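Local coordinates for protein MAU2 chromatid cohesion factor homolog (Saccharomyces cerevisiae, PDB 4XDN) that forms with Scc2 the complex required for the association of cohesin with chromosomes, and so takes part in sister chromatid cohesion, at residues C77-V81 with L82-K86; F385-F388 with Y389-W392; M185-K189 with L190-R194; L167-E170 with L171-N174. All blocks are in the same frame, centred on the assembly; numbering follows the deposited sequence.

Contact 1 (C77-V81 with L82-K86); sequences CTLSV and LEDSK
Ser-80 and Glu-83 grip each other at the start of helix 81-98 through two reciprocal hydrogen bonds. The backbone N of Ser-80 donates to OE1 of Glu-83 over 3.0 Å, nearly straight at 170°, and comes to the carboxylate from above its plane. In return the N of Glu-83 points at OG of Ser-80, a weak bond of 3.4 Å. The hydroxyl is placed for this by a chi1 of 61°, which tucks OG between the N and the carbonyl carbon of its own residue. A water accepts from the N of Leu-82 and sits at a long 3.4 Å from the same OG.

Backbone hydrogen bonds begin with Asp-84 N to Ser-80 O, 2.7 Å. The carbonyl O of Val-81 then takes a backbone bond from Ser-85 N at 2.9 Å, joined by one from the side-chain OG of the same serine at 2.8 Å; the two donors arrive from opposite faces of the carbonyl plane.

Van der Waals contact is slight within the turn: CG2 of Val-81 lies 4.4 Å from CG of Leu-82, and the Leu-79 side chain slants across that of Glu-83, with CD2 of Leu-79 4.0 Å from OE1 of Glu-83.

Charges reach beyond the turn. Asp-84 forms salt bridges with Lys-74 and Arg-115, and OE2 of Glu-83 pairs with a basic side chain of another protein's chain, so the carboxylate that closes the cap also serves the interface between the proteins. The reciprocal pairing of Ser-80 and Glu-83 is a capping box, the classic N-terminal signal of an alpha helix.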
loop_
_atom_site.group_PDB
_atom_site.type_symbol
_atom_site.label_atom_id
_atom_site.label_comp_id
_atom_site.label_asym_id
_atom_site.label_seq_id
_atom_site.Cartn_x
_atom_site.Cartn_y
_atom_site.Cartn_z
ATOM N N CYS A 77 21.486 -2.963 -42.129
ATOM C CA CYS A 77 22.490 -4.017 -41.997
ATOM C C CYS A 77 21.864 -5.403 -42.001
ATOM O O CYS A 77 20.679 -5.569 -41.714
ATOM C CB CYS A 77 23.300 -3.835 -40.712
ATOM S SG CYS A 77 24.042 -2.210 -40.523
ATOM N N THR A 78 22.685 -6.394 -42.334
ATOM C CA THR A 78 22.304 -7.793 -42.231
ATOM C C THR A 78 22.818 -8.344 -40.908
ATOM O O THR A 78 23.989 -8.705 -40.790
ATOM C CB THR A 78 22.870 -8.624 -43.395
ATOM O OG1 THR A 78 22.486 -8.028 -44.641
ATOM C CG2 THR A 78 22.357 -10.057 -43.331
ATOM N N LEU A 79 21.938 -8.395 -39.913
ATOM C CA LEU A 79 22.305 -8.874 -38.587
ATOM C C LEU A 79 22.034 -10.365 -38.451
ATOM O O LEU A 79 21.058 -10.878 -38.997
ATOM C CB LEU A 79 21.535 -8.106 -37.510
ATOM C CG LEU A 79 21.640 -6.580 -37.546
ATOM C CD1 LEU A 79 20.845 -5.971 -36.402
ATOM C CD2 LEU A 79 23.089 -6.124 -37.494
ATOM N N SER A 80 22.905 -11.057 -37.721
ATOM C CA SER A 80 22.664 -12.451 -37.371
ATOM C C SER A 80 21.534 -12.502 -36.354
ATOM O O SER A 80 21.107 -11.463 -35.848
ATOM C CB SER A 80 23.927 -13.104 -36.809
ATOM O OG SER A 80 24.361 -12.444 -35.632
ATOM N N VAL A 81 21.046 -13.702 -36.054
ATOM C CA VAL A 81 19.938 -13.850 -35.117
ATOM C C VAL A 81 20.310 -13.327 -33.733
ATOM O O VAL A 81 19.500 -12.676 -33.075
ATOM C CB VAL A 81 19.471 -15.324 -34.995
ATOM C CG1 VAL A 81 18.720 -15.749 -36.246
ATOM C CG2 VAL A 81 20.647 -16.261 -34.716
ATOM N N LEU A 82 21.537 -13.598 -33.297
ATOM C CA LEU A 82 21.988 -13.154 -31.981
ATOM C C LEU A 82 22.175 -11.641 -31.942
ATOM O O LEU A 82 21.788 -10.984 -30.975
ATOM C CB LEU A 82 23.292 -13.852 -31.593
ATOM C CG LEU A 82 23.172 -15.321 -31.176
ATOM C CD1 LEU A 82 24.548 -15.903 -30.906
ATOM C CD2 LEU A 82 22.274 -15.485 -29.949
ATOM N N GLU A 83 22.769 -11.097 -32.997
ATOM C CA GLU A 83 22.947 -9.659 -33.111
ATOM C C GLU A 83 21.591 -8.969 -33.163
ATOM O O GLU A 83 21.370 -7.959 -32.493
ATOM C CB GLU A 83 23.764 -9.315 -34.357
ATOM C CG GLU A 83 25.205 -9.801 -34.299
ATOM C CD GLU A 83 25.905 -9.731 -35.643
ATOM O OE1 GLU A 83 25.230 -9.446 -36.656
ATOM O OE2 GLU A 83 27.134 -9.963 -35.687
ATOM N N ASP A 84 20.685 -9.528 -33.958
ATOM C CA ASP A 84 19.351 -8.963 -34.102
ATOM C C ASP A 84 18.627 -8.999 -32.761
ATOM O O ASP A 84 17.943 -8.045 -32.391
ATOM C CB ASP A 84 18.560 -9.722 -35.169
ATOM C CG ASP A 84 17.235 -9.062 -35.497
ATOM O OD1 ASP A 84 17.050 -7.881 -35.136
ATOM O OD2 ASP A 84 16.382 -9.724 -36.122
ATOM N N SER A 85 18.802 -10.095 -32.029
ATOM C CA SER A 85 18.207 -10.241 -30.704
ATOM C C SER A 85 18.687 -9.156 -29.745
ATOM O O SER A 85 17.884 -8.470 -29.118
ATOM C CB SER A 85 18.529 -11.617 -30.119
ATOM O OG SER A 85 17.843 -12.643 -30.810
ATOM N N LYS A 86 20.003 -9.010 -29.638
ATOM C CA LYS A 86 20.599 -8.067 -28.699
ATOM C C LYS A 86 20.191 -6.635 -29.022
ATOM O O LYS A 86 19.743 -5.898 -28.141
ATOM C CB LYS A 86 22.124 -8.198 -28.717
ATOM C CG LYS A 86 22.843 -7.427 -27.617
ATOM C CD LYS A 86 22.434 -7.909 -26.229
ATOM C CE LYS A 86 23.365 -7.388 -25.145
ATOM N NZ LYS A 86 23.182 -5.938 -24.880
HETATM O O HOH W 1 23.527 -15.459 -34.370
#

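Contact 2 (F385-F388 with Y389-W392); sequences FCEF and YKVW
Phe-388 directs the edge of its ring at the face of Tyr-389, the next residue along helix 369-398. The centroids are 5.1 Å apart and the planes stand at 76°, a T-shaped pair in which CD2 of Phe-388 sits over the centre of the tyrosine ring. Different first torsions bring these neighbours together: CG of Phe-388 is trans to its N (chi1 170°), whereas CG of Tyr-389 lies beside its own N, with the ring turned back toward Phe-385. There CE2 of Tyr-389 meets CD1 of Phe-385 at 3.8 Å, the two side chains running alongside each other.

One turn on, Trp-392 shares the trans conformation of Phe-388 and runs beside it. CZ of Phe-388 lies 3.6 Å from CE3 of Trp-392, but the planes are inclined by 37°. Backbone bonds from Tyr-389 N to Phe-385 O and from Trp-392 N to Phe-388 O hold the helical spacing.

Tyr-415 stacks on Phe-388, and Leu-419 of helix 415-426 packs against Phe-388 and Trp-392. Tyr-389 OH and Trp-392 NE1 both hydrogen-bond to the backbone of another protein's chain; the aromatic cluster thus combines apolar packing with polar groups that bind a partner.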
loop_
_atom_site.group_PDB
_atom_site.type_symbol
_atom_site.label_atom_id
_atom_site.label_comp_id
_atom_site.label_asym_id
_atom_site.label_seq_id
_atom_site.Cartn_x
_atom_site.Cartn_y
_atom_site.Cartn_z
ATOM N N PHE A 385 1.805 10.747 3.620
ATOM C CA PHE A 385 1.476 9.899 4.760
ATOM C C PHE A 385 1.854 10.586 6.071
ATOM O O PHE A 385 1.118 10.508 7.054
ATOM C CB PHE A 385 2.183 8.545 4.663
ATOM C CG PHE A 385 1.500 7.559 3.751
ATOM C CD1 PHE A 385 0.215 7.120 4.019
ATOM C CD2 PHE A 385 2.156 7.053 2.639
ATOM C CE1 PHE A 385 -0.410 6.208 3.186
ATOM C CE2 PHE A 385 1.535 6.139 1.804
ATOM C CZ PHE A 385 0.252 5.717 2.077
ATOM N N CYS A 386 3.001 11.259 6.078
ATOM C CA CYS A 386 3.485 11.941 7.274
ATOM C C CYS A 386 2.517 13.028 7.724
ATOM O O CYS A 386 2.211 13.143 8.910
ATOM C CB CYS A 386 4.866 12.551 7.026
ATOM S SG CYS A 386 6.216 11.350 6.901
ATOM N N GLU A 387 2.013 13.786 6.777
ATOM C CA GLU A 387 1.082 14.843 7.045
ATOM C C GLU A 387 -0.244 14.302 7.471
ATOM O O GLU A 387 -0.883 14.818 8.324
ATOM C CB GLU A 387 0.837 15.686 5.802
ATOM C CG GLU A 387 1.925 16.646 5.422
ATOM C CD GLU A 387 2.105 17.786 6.389
ATOM O OE1 GLU A 387 1.233 17.983 7.260
ATOM O OE2 GLU A 387 3.131 18.479 6.269
ATOM N N PHE A 388 -0.662 13.261 6.820
ATOM C CA PHE A 388 -1.964 12.668 7.109
ATOM C C PHE A 388 -2.021 12.140 8.538
ATOM O O PHE A 388 -2.974 12.407 9.268
ATOM C CB PHE A 388 -2.285 11.535 6.131
ATOM C CG PHE A 388 -3.498 10.732 6.520
ATOM C CD1 PHE A 388 -4.772 11.210 6.265
ATOM C CD2 PHE A 388 -3.363 9.507 7.149
ATOM C CE1 PHE A 388 -5.889 10.481 6.626
ATOM C CE2 PHE A 388 -4.477 8.771 7.513
ATOM C CZ PHE A 388 -5.742 9.259 7.251
ATOM N N TYR A 389 -1.000 11.387 8.932
ATOM C CA TYR A 389 -0.976 10.782 10.257
ATOM C C TYR A 389 -0.685 11.812 11.343
ATOM O O TYR A 389 -1.010 11.594 12.507
ATOM C CB TYR A 389 0.054 9.651 10.311
ATOM C CG TYR A 389 -0.415 8.393 9.615
ATOM C CD1 TYR A 389 -1.491 7.666 10.111
ATOM C CD2 TYR A 389 0.214 7.933 8.466
ATOM C CE1 TYR A 389 -1.930 6.517 9.479
ATOM C CE2 TYR A 389 -0.218 6.781 7.827
ATOM C CZ TYR A 389 -1.291 6.078 8.341
ATOM O OH TYR A 389 -1.730 4.934 7.716
ATOM N N LYS A 390 -0.070 12.929 10.961
ATOM C CA LYS A 390 0.111 14.046 11.882
ATOM C C LYS A 390 -1.256 14.608 12.254
ATOM O O LYS A 390 -1.562 14.815 13.430
ATOM C CB LYS A 390 0.980 15.137 11.254
ATOM C CG LYS A 390 1.355 16.268 12.203
ATOM C CD LYS A 390 1.868 17.483 11.442
ATOM C CE LYS A 390 2.488 18.508 12.378
ATOM N NZ LYS A 390 2.848 19.771 11.673
ATOM N N VAL A 391 -2.072 14.848 11.234
ATOM C CA VAL A 391 -3.430 15.333 11.424
ATOM C C VAL A 391 -4.262 14.306 12.186
ATOM O O VAL A 391 -5.033 14.665 13.075
ATOM C CB VAL A 391 -4.095 15.658 10.064
ATOM C CG1 VAL A 391 -5.596 15.951 10.213
ATOM C CG2 VAL A 391 -3.394 16.837 9.413
ATOM N N TRP A 392 -4.100 13.031 11.849
ATOM C CA TRP A 392 -4.894 11.994 12.491
ATOM C C TRP A 392 -4.579 11.900 13.978
ATOM O O TRP A 392 -5.487 11.795 14.804
ATOM C CB TRP A 392 -4.670 10.633 11.835
ATOM C CG TRP A 392 -5.731 9.654 12.228
ATOM C CD1 TRP A 392 -5.742 8.856 13.333
ATOM C CD2 TRP A 392 -6.953 9.390 11.528
ATOM N NE1 TRP A 392 -6.893 8.104 13.364
ATOM C CE2 TRP A 392 -7.653 8.414 12.267
ATOM C CE3 TRP A 392 -7.522 9.881 10.349
ATOM C CZ2 TRP A 392 -8.890 7.918 11.862
ATOM C CZ3 TRP A 392 -8.751 9.385 9.950
ATOM C CH2 TRP A 392 -9.422 8.415 10.705
#

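Contact 3 (M185-K189 with L190-R194); sequences MLCIK and LKQHR. With SO4 (sulfate ion), chain E.
Helix 170-189 ends as the chain turns at Lys-191, whose positive phi of 58° lets Gln-192 N reach back to Cys-187 O in a straight 3.1 Å hydrogen bond (180°). Lys-191 N donates to Ile-188 O at 2.9 Å, from well above the carbonyl plane, and Leu-190 N still makes a helical bond to Leu-186 O.

Among the side chains, Leu-190 folds back over the last turn: its CG lies 3.4 Å from Leu-186 O, chi1 of -76° keeping that carbon beside its own N. The extended chain of Gln-192 brings its OE1 to 3.8 Å from SG of Cys-187. The reversal is a Schellman motif, the common C-terminal stop of an alpha helix, and Gln-192, whose N completes it, is at the same time the N-cap of helix 193-206, so one short turn joins two helices. Across this joint Cys-187 and Ile-188 pack on Val-196, while Leu-190 rests against Tyr-150 of helix 147-165.

A sulfate ion, probably from the crystallisation liquor, lies at the start of the second helix. Arg-194 N gives sulfate O4 a weak bond of 3.3 Å, and Arg-195 N also binds the ion. The side chain of Arg-194 bends at chi2 and chi3, bringing one guanidinium face toward sulfate O3, which stands 3.4 Å above that plane and toward its rim. His-193 ND1 is hydrogen-bonded to Tyr-224 OH.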
loop_
_atom_site.group_PDB
_atom_site.type_symbol
_atom_site.label_atom_id
_atom_site.label_comp_id
_atom_site.label_asym_id
_atom_site.label_seq_id
_atom_site.Cartn_x
_atom_site.Cartn_y
_atom_site.Cartn_z
ATOM N N MET A 185 0.544 -12.015 -12.100
ATOM C CA MET A 185 0.677 -10.565 -12.084
ATOM C C MET A 185 -0.348 -9.914 -13.004
ATOM O O MET A 185 -0.819 -8.810 -12.729
ATOM C CB MET A 185 2.094 -10.146 -12.491
ATOM C CG MET A 185 3.174 -10.489 -11.467
ATOM S SD MET A 185 2.695 -10.077 -9.774
ATOM C CE MET A 185 4.226 -9.454 -9.109
ATOM N N LEU A 186 -0.700 -10.603 -14.086
ATOM C CA LEU A 186 -1.712 -10.101 -15.008
ATOM C C LEU A 186 -3.101 -10.208 -14.385
ATOM O O LEU A 186 -3.956 -9.350 -14.607
ATOM C CB LEU A 186 -1.664 -10.865 -16.335
ATOM C CG LEU A 186 -0.402 -10.676 -17.183
ATOM C CD1 LEU A 186 -0.397 -11.638 -18.360
ATOM C CD2 LEU A 186 -0.281 -9.243 -17.671
ATOM N N CYS A 187 -3.327 -11.258 -13.603
ATOM C CA CYS A 187 -4.596 -11.418 -12.905
ATOM C C CYS A 187 -4.777 -10.315 -11.866
ATOM O O CYS A 187 -5.870 -9.776 -11.713
ATOM C CB CYS A 187 -4.685 -12.793 -12.237
ATOM S SG CYS A 187 -5.025 -14.155 -13.366
ATOM N N ILE A 188 -3.703 -9.982 -11.155
ATOM C CA ILE A 188 -3.753 -8.920 -10.151
ATOM C C ILE A 188 -4.182 -7.602 -10.791
ATOM O O ILE A 188 -5.070 -6.920 -10.284
ATOM C CB ILE A 188 -2.390 -8.733 -9.446
ATOM C CG1 ILE A 188 -2.068 -9.965 -8.596
ATOM C CG2 ILE A 188 -2.406 -7.486 -8.558
ATOM C CD1 ILE A 188 -0.673 -9.964 -7.997
ATOM N N LYS A 189 -3.550 -7.256 -11.909
ATOM C CA LYS A 189 -3.864 -6.020 -12.618
ATOM C C LYS A 189 -5.306 -6.008 -13.121
ATOM O O LYS A 189 -5.928 -4.948 -13.208
ATOM C CB LYS A 189 -2.899 -5.820 -13.789
ATOM C CG LYS A 189 -1.472 -5.481 -13.374
ATOM C CD LYS A 189 -1.415 -4.171 -12.604
ATOM C CE LYS A 189 0.013 -3.682 -12.431
ATOM N NZ LYS A 189 0.063 -2.366 -11.736
ATOM N N LEU A 190 -5.830 -7.183 -13.451
ATOM C CA LEU A 190 -7.208 -7.303 -13.915
ATOM C C LEU A 190 -8.186 -7.424 -12.748
ATOM O O LEU A 190 -9.398 -7.499 -12.951
ATOM C CB LEU A 190 -7.351 -8.509 -14.845
ATOM C CG LEU A 190 -6.803 -8.321 -16.261
ATOM C CD1 LEU A 190 -6.720 -9.658 -16.980
ATOM C CD2 LEU A 190 -7.668 -7.349 -17.051
ATOM N N LYS A 191 -7.648 -7.439 -11.531
ATOM C CA LYS A 191 -8.457 -7.510 -10.317
ATOM C C LYS A 191 -9.345 -8.751 -10.302
ATOM O O LYS A 191 -10.526 -8.683 -9.956
ATOM C CB LYS A 191 -9.305 -6.245 -10.167
ATOM C CG LYS A 191 -8.476 -4.981 -10.039
ATOM C CD LYS A 191 -9.344 -3.749 -9.840
ATOM C CE LYS A 191 -8.531 -2.580 -9.313
ATOM N NZ LYS A 191 -7.965 -2.852 -7.958
ATOM N N GLN A 192 -8.763 -9.883 -10.685
ATOM C CA GLN A 192 -9.445 -11.171 -10.630
ATOM C C GLN A 192 -8.979 -11.926 -9.392
ATOM O O GLN A 192 -8.244 -12.909 -9.480
ATOM C CB GLN A 192 -9.168 -11.976 -11.895
ATOM C CG GLN A 192 -9.682 -11.308 -13.158
ATOM C CD GLN A 192 -9.311 -12.071 -14.410
ATOM O OE1 GLN A 192 -8.426 -12.925 -14.391
ATOM N NE2 GLN A 192 -9.988 -11.766 -15.509
ATOM N N HIS A 193 -9.432 -11.454 -8.237
ATOM C CA HIS A 193 -8.858 -11.845 -6.957
ATOM C C HIS A 193 -8.979 -13.339 -6.664
ATOM O O HIS A 193 -8.079 -13.929 -6.066
ATOM C CB HIS A 193 -9.513 -11.032 -5.840
ATOM C CG HIS A 193 -9.393 -9.551 -6.033
ATOM N ND1 HIS A 193 -8.194 -8.933 -6.319
ATOM C CD2 HIS A 193 -10.322 -8.566 -5.990
ATOM C CE1 HIS A 193 -8.389 -7.633 -6.441
ATOM N NE2 HIS A 193 -9.671 -7.383 -6.244
ATOM N N ARG A 194 -10.079 -13.954 -7.081
ATOM C CA ARG A 194 -10.247 -15.390 -6.893
ATOM C C ARG A 194 -9.255 -16.155 -7.767
ATOM O O ARG A 194 -8.653 -17.131 -7.318
ATOM C CB ARG A 194 -11.687 -15.816 -7.198
ATOM C CG ARG A 194 -12.652 -15.558 -6.043
ATOM C CD ARG A 194 -13.877 -14.748 -6.458
ATOM N NE ARG A 194 -14.955 -15.583 -6.978
ATOM C CZ ARG A 194 -16.164 -15.129 -7.296
ATOM N NH1 ARG A 194 -16.456 -13.842 -7.150
ATOM N NH2 ARG A 194 -17.088 -15.963 -7.760
HETATM S S SO4 E . -12.541 -13.363 -9.918
HETATM O O1 SO4 E . -11.224 -13.992 -9.993
HETATM O O2 SO4 E . -12.746 -12.517 -11.090
HETATM O O3 SO4 E . -13.564 -14.403 -9.885
HETATM O O4 SO4 E . -12.626 -12.539 -8.713
#

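Contact 4 (L167-E170 with L171-N174); sequences LQDE and LYQN
Leu-171, in the first turn of helix 170-189, donates its N to OD2 of Asp-169 over 3.0 Å. Asp-169 is the N-cap, and the NH comes from above its carboxylate plane. With chi1 at -170°, trans to its N, the aspartate side chain runs alongside that of Leu-171, and OD2 also lies against CB of the leucine.

Tyr-172 receives the methyl CD1 of Leu-167 on one face of its ring, a CH-pi contact with CD1 3.6 Å from the centroid and 23° off the ring normal. CB of Asp-169 lies at the ring edge, 4.2 Å from CD2 of Tyr-172.

Gln-173 uses both backbone and side chain. Its N bonds to Asp-169 O, while a bend at chi2 (-67°) turns the amide back to the loop, where NE2 donates to Leu-167 O at 2.6 Å, close to the amide plane. The same NE2 also bonds to Val-165 O, tying the end of helix 147-165 to the next helix.

Asn-174 closes the turn with two bonds to Glu-170 O: N at 3.1 Å and ND2 at 2.6 Å, from opposite faces of the carbonyl plane. Its side chain also touches Ile-301 and Ile-305 on the two-stranded sheet. Side-chain amides and a carboxylate thus join the backbone in this surface turn, supplying an acceptor for one NH at the helix start and additional donors for carbonyls of the loop and first turn.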
loop_
_atom_site.group_PDB
_atom_site.type_symbol
_atom_site.label_atom_id
_atom_site.label_comp_id
_atom_site.label_asym_id
_atom_site.label_seq_id
_atom_site.Cartn_x
_atom_site.Cartn_y
_atom_site.Cartn_z
ATOM N N LEU A 167 6.235 -30.094 -21.956
ATOM C CA LEU A 167 7.614 -30.455 -22.265
ATOM C C LEU A 167 8.288 -30.982 -21.003
ATOM O O LEU A 167 8.324 -30.291 -19.982
ATOM C CB LEU A 167 8.377 -29.250 -22.818
ATOM C CG LEU A 167 7.793 -28.623 -24.087
ATOM C CD1 LEU A 167 8.327 -27.216 -24.283
ATOM C CD2 LEU A 167 8.099 -29.485 -25.303
ATOM N N GLN A 168 8.817 -32.200 -21.066
ATOM C CA GLN A 168 9.399 -32.828 -19.884
ATOM C C GLN A 168 10.745 -32.210 -19.510
ATOM O O GLN A 168 11.313 -32.534 -18.467
ATOM C CB GLN A 168 9.563 -34.337 -20.102
ATOM C CG GLN A 168 10.746 -34.744 -20.980
ATOM C CD GLN A 168 10.985 -36.245 -20.966
ATOM O OE1 GLN A 168 10.091 -37.033 -21.275
ATOM N NE2 GLN A 168 12.195 -36.645 -20.591
ATOM N N ASP A 169 11.253 -31.323 -20.360
ATOM C CA ASP A 169 12.575 -30.747 -20.152
ATOM C C ASP A 169 12.582 -29.740 -19.008
ATOM O O ASP A 169 11.704 -28.884 -18.906
ATOM C CB ASP A 169 13.073 -30.079 -21.431
ATOM C CG ASP A 169 14.531 -29.681 -21.344
ATOM O OD1 ASP A 169 15.396 -30.529 -21.647
ATOM O OD2 ASP A 169 14.810 -28.526 -20.960
ATOM N N GLU A 170 13.599 -29.850 -18.159
ATOM C CA GLU A 170 13.699 -29.055 -16.943
ATOM C C GLU A 170 13.759 -27.557 -17.225
ATOM O O GLU A 170 13.260 -26.751 -16.442
ATOM C CB GLU A 170 14.932 -29.486 -16.152
ATOM C CG GLU A 170 15.001 -28.932 -14.745
ATOM C CD GLU A 170 16.020 -29.664 -13.896
ATOM O OE1 GLU A 170 17.064 -30.077 -14.447
ATOM O OE2 GLU A 170 15.773 -29.843 -12.684
ATOM N N LEU A 171 14.370 -27.189 -18.345
ATOM C CA LEU A 171 14.472 -25.787 -18.726
ATOM C C LEU A 171 13.088 -25.189 -18.961
ATOM O O LEU A 171 12.760 -24.130 -18.427
ATOM C CB LEU A 171 15.332 -25.633 -19.981
ATOM C CG LEU A 171 15.705 -24.201 -20.377
ATOM C CD1 LEU A 171 16.628 -23.574 -19.343
ATOM C CD2 LEU A 171 16.351 -24.184 -21.754
ATOM N N TYR A 172 12.279 -25.883 -19.756
ATOM C CA TYR A 172 10.938 -25.417 -20.091
ATOM C C TYR A 172 9.996 -25.480 -18.894
ATOM O O TYR A 172 9.048 -24.700 -18.804
ATOM C CB TYR A 172 10.366 -26.238 -21.249
ATOM C CG TYR A 172 10.883 -25.803 -22.601
ATOM C CD1 TYR A 172 10.324 -24.716 -23.258
ATOM C CD2 TYR A 172 11.931 -26.473 -23.217
ATOM C CE1 TYR A 172 10.792 -24.309 -24.491
ATOM C CE2 TYR A 172 12.403 -26.071 -24.453
ATOM C CZ TYR A 172 11.830 -24.988 -25.084
ATOM O OH TYR A 172 12.291 -24.578 -26.313
ATOM N N GLN A 173 10.260 -26.413 -17.983
ATOM C CA GLN A 173 9.481 -26.532 -16.756
ATOM C C GLN A 173 9.695 -25.314 -15.865
ATOM O O GLN A 173 8.743 -24.770 -15.303
ATOM C CB GLN A 173 9.856 -27.808 -16.002
ATOM C CG GLN A 173 9.336 -29.084 -16.647
ATOM C CD GLN A 173 7.823 -29.193 -16.592
ATOM O OE1 GLN A 173 7.188 -28.728 -15.644
ATOM N NE2 GLN A 173 7.236 -29.804 -17.616
ATOM N N ASN A 174 10.948 -24.890 -15.736
ATOM C CA ASN A 174 11.275 -23.700 -14.959
ATOM C C ASN A 174 10.762 -22.436 -15.629
ATOM O O ASN A 174 10.219 -21.553 -14.970
ATOM C CB ASN A 174 12.783 -23.595 -14.741
ATOM C CG ASN A 174 13.279 -24.527 -13.657
ATOM O OD1 ASN A 174 13.407 -24.137 -12.499
ATOM N ND2 ASN A 174 13.560 -25.770 -14.027
#

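In the fold
The four contacts follow one another along an elongated, mainly helical chain in the order 1, 4, 3, 2. Contacts 4 and 3 lie at the two ends of helix 170-189, their centres about 26 Å apart: one starts the helix, the other ends it beside a bound sulfate. Contact 1 starts another helix, about 27 Å from contact 4 between centres, and lies farthest from the centre of the chain, at about 44 Å. Contact 2 is in mid-helix, about 31 Å from contact 3 between centres. Contacts 1 and 2, some 54 Å apart between centres, both touch another protein's chain, which therefore reaches widely separated parts of the molecule.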